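Local coordinates for immunity protein (Neisseria meningitidis, PDB 4Q7O) that probably protects its own cell from the toxin of a contact-dependent growth-inhibition system by binding and neutralising that toxin, at residues 28-31 with 32-35. Sequence-based numbering, arbitrary orientation.
Sequences FETI and YQFE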
ATOM      1  N   PHE B  28      -5.545   5.155   2.599  1.00  7.15           N
ATOM      2  CA  PHE B  28      -5.548   5.951   3.816  1.00  7.33           C
ATOM      3  C   PHE B  28      -4.309   6.823   3.981  1.00  7.66           C
ATOM      4  O   PHE B  28      -4.427   7.987   4.357  1.00  8.54           O
ATOM      5  CB  PHE B  28      -5.811   5.083   5.049  1.00  8.74           C
ATOM      6  CG  PHE B  28      -7.250   4.737   5.215  1.00  9.39           C
ATOM      7  CD1 PHE B  28      -8.163   5.721   5.566  1.00 11.32           C
ATOM      8  CD2 PHE B  28      -7.703   3.447   5.002  1.00  9.94           C
ATOM      9  CE1 PHE B  28      -9.506   5.424   5.711  1.00 11.80           C
ATOM     10  CE2 PHE B  28      -9.043   3.147   5.148  1.00 10.64           C
ATOM     11  CZ  PHE B  28      -9.944   4.137   5.499  1.00 11.94           C
ATOM     12  N   GLU B  29      -3.132   6.291   3.669  1.00  8.07           N
ATOM     13  CA  GLU B  29      -1.921   7.079   3.861  1.00 10.17           C
ATOM     14  C   GLU B  29      -1.871   8.285   2.943  1.00 10.35           C
ATOM     15  O   GLU B  29      -1.471   9.376   3.352  1.00 10.96           O
ATOM     16  CB  GLU B  29      -0.661   6.236   3.676  1.00 12.43           C
ATOM     17  CG  GLU B  29       0.645   7.027   3.815  1.00 16.32           C
ATOM     18  CD  GLU B  29       0.806   7.740   5.153  1.00 21.27           C
ATOM     19  OE1 GLU B  29       0.166   7.342   6.150  1.00 23.27           O
ATOM     20  OE2 GLU B  29       1.594   8.709   5.207  1.00 23.95           O
ATOM     21  N   THR B  30      -2.289   8.103   1.698  1.00  9.88           N
ATOM     22  CA  THR B  30      -2.180   9.204   0.752  1.00 10.86           C
ATOM     23  C   THR B  30      -3.210  10.306   1.038  1.00 10.37           C
ATOM     24  O   THR B  30      -2.906  11.486   0.904  1.00 10.07           O
ATOM     25  CB  THR B  30      -2.201   8.729  -0.715  1.00 12.13           C
ATOM     26  OG1 THR B  30      -3.415   8.027  -0.972  1.00 12.30           O
ATOM     27  CG2 THR B  30      -1.020   7.811  -0.996  1.00 14.24           C
ATOM     28  N   ILE B  31      -4.418   9.934   1.450  1.00  9.72           N
ATOM     29  CA  ILE B  31      -5.398  10.944   1.853  1.00 10.13           C
ATOM     30  C   ILE B  31      -4.945  11.693   3.105  1.00  9.07           C
ATOM     31  O   ILE B  31      -5.008  12.922   3.167  1.00  9.28           O
ATOM     32  CB  ILE B  31      -6.779  10.320   2.078  1.00 11.51           C
ATOM     33  CG1 ILE B  31      -7.319   9.796   0.748  1.00 12.68           C
ATOM     34  CG2 ILE B  31      -7.739  11.322   2.707  1.00 11.91           C
ATOM     35  CD1 ILE B  31      -8.526   8.926   0.894  1.00 14.03           C
ATOM     36  N   TYR B  32      -4.475  10.954   4.100  1.00  8.99           N
ATOM     37  CA  TYR B  32      -3.998  11.571   5.330  1.00  8.48           C
ATOM     38  C   TYR B  32      -2.868  12.572   5.096  1.00  9.53           C
ATOM     39  O   TYR B  32      -2.863  13.666   5.658  1.00  9.73           O
ATOM     40  CB  TYR B  32      -3.538  10.486   6.303  1.00  8.35           C
ATOM     41  CG  TYR B  32      -2.809  11.009   7.513  1.00  8.71           C
ATOM     42  CD1 TYR B  32      -3.498  11.605   8.560  1.00 10.74           C
ATOM     43  CD2 TYR B  32      -1.432  10.896   7.620  1.00  9.56           C
ATOM     44  CE1 TYR B  32      -2.830  12.080   9.683  1.00 11.39           C
ATOM     45  CE2 TYR B  32      -0.757  11.361   8.732  1.00 10.96           C
ATOM     46  CZ  TYR B  32      -1.456  11.955   9.759  1.00 10.69           C
ATOM     47  OH  TYR B  32      -0.776  12.413  10.863  1.00 12.25           O
ATOM     48  N   GLN B  33      -1.905  12.210   4.266  1.00 10.29           N
ATOM     49  CA  GLN B  33      -0.737  13.061   4.124  1.00 12.63           C
ATOM     50  C   GLN B  33      -1.001  14.299   3.256  1.00 13.54           C
ATOM     51  O   GLN B  33      -0.311  15.306   3.384  1.00 15.47           O
ATOM     52  CB  GLN B  33       0.433  12.262   3.555  1.00 13.56           C
ATOM     53  CG  GLN B  33       0.246  11.878   2.114  1.00 14.27           C
ATOM     54  CD  GLN B  33       1.350  10.983   1.608  1.00 15.88           C
ATOM     55  OE1 GLN B  33       2.126  10.423   2.391  1.00 17.94           O
ATOM     56  NE2 GLN B  33       1.423  10.830   0.290  1.00 15.73           N
ATOM     57  N   PHE B  34      -1.994  14.226   2.376  1.00 12.41           N
ATOM     58  CA  PHE B  34      -2.170  15.254   1.357  1.00 12.89           C
ATOM     59  C   PHE B  34      -3.395  16.134   1.600  1.00 13.04           C
ATOM     60  O   PHE B  34      -3.361  17.346   1.369  1.00 15.10           O
ATOM     61  CB  PHE B  34      -2.242  14.592  -0.017  1.00 13.95           C
ATOM     62  CG  PHE B  34      -2.323  15.550  -1.153  1.00 16.18           C
ATOM     63  CD1 PHE B  34      -1.186  16.193  -1.611  1.00 18.11           C
ATOM     64  CD2 PHE B  34      -3.530  15.787  -1.785  1.00 17.83           C
ATOM     65  CE1 PHE B  34      -1.257  17.080  -2.672  1.00 19.36           C
ATOM     66  CE2 PHE B  34      -3.610  16.666  -2.849  1.00 18.33           C
ATOM     67  CZ  PHE B  34      -2.476  17.317  -3.290  1.00 19.26           C
ATOM     68  N   GLU B  35      -4.477  15.529   2.070  1.00 10.60           N
ATOM     69  CA  GLU B  35      -5.705  16.268   2.326  1.00 10.27           C
ATOM     70  C   GLU B  35      -5.734  16.785   3.758  1.00 10.51           C
ATOM     71  O   GLU B  35      -4.934  16.369   4.593  1.00 11.33           O
ATOM     72  CB  GLU B  35      -6.916  15.373   2.068  1.00 10.29           C
ATOM     73  CG  GLU B  35      -6.928  14.718   0.692  1.00 10.88           C
ATOM     74  CD  GLU B  35      -7.242  15.676  -0.448  1.00 11.36           C
ATOM     75  OE1 GLU B  35      -7.839  16.746  -0.206  1.00 11.41           O
ATOM     76  OE2 GLU B  35      -6.907  15.338  -1.605  1.00 12.19           O
TER
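Y32 N donates to F28 O at 3.0 Å, the first of the i to i+4 bonds that carry helix 22-34 through its last turn, a worked example of how a helix end can serve the protein core on one flank and a subunit interface on another. The Y32 side chain, with CG anti to the backbone N (chi1 170°), packs its CB against F28 O and touches I8, L40 and F118, with OH hydrogen-bonded to H122 NE2. The ring carbon CD2 comes within 4.2 Å of E29 OE1, the carboxylate being inclined 55° to the ring.

Q33 repeats the backbone pattern with E29 O, and its side chain then folds back over the preceding turn. With chi1 at 70°, CG lies between its own backbone N and carbonyl carbon, which brings it to 3.3 Å from E29 O and close to T30 O as well. The extended remainder runs past T30, and the amide lies almost perpendicular to the E29 carboxylate. Q33 OE1 and E29 OE2, both acceptors, sit 3.3 Å apart without a bond, while NE2 faces the other way and is held by N96 OD1 and P97 O of the second subunit.

At F34 the pattern slackens: its N makes weak bonds to both T30 O and I31 O, and N96 ND2 of the second subunit also donates to T30 O. The F34 ring meets F95 of that subunit.

E35, the first residue to leave helical geometry, still gives its N to I31 O at 2.9 Å. Its side chain crosses that of I31, whose neighbours include F53, V55, L40 and C43, and the methylene CG of E35 rests 4.0 Å from I31 CG2.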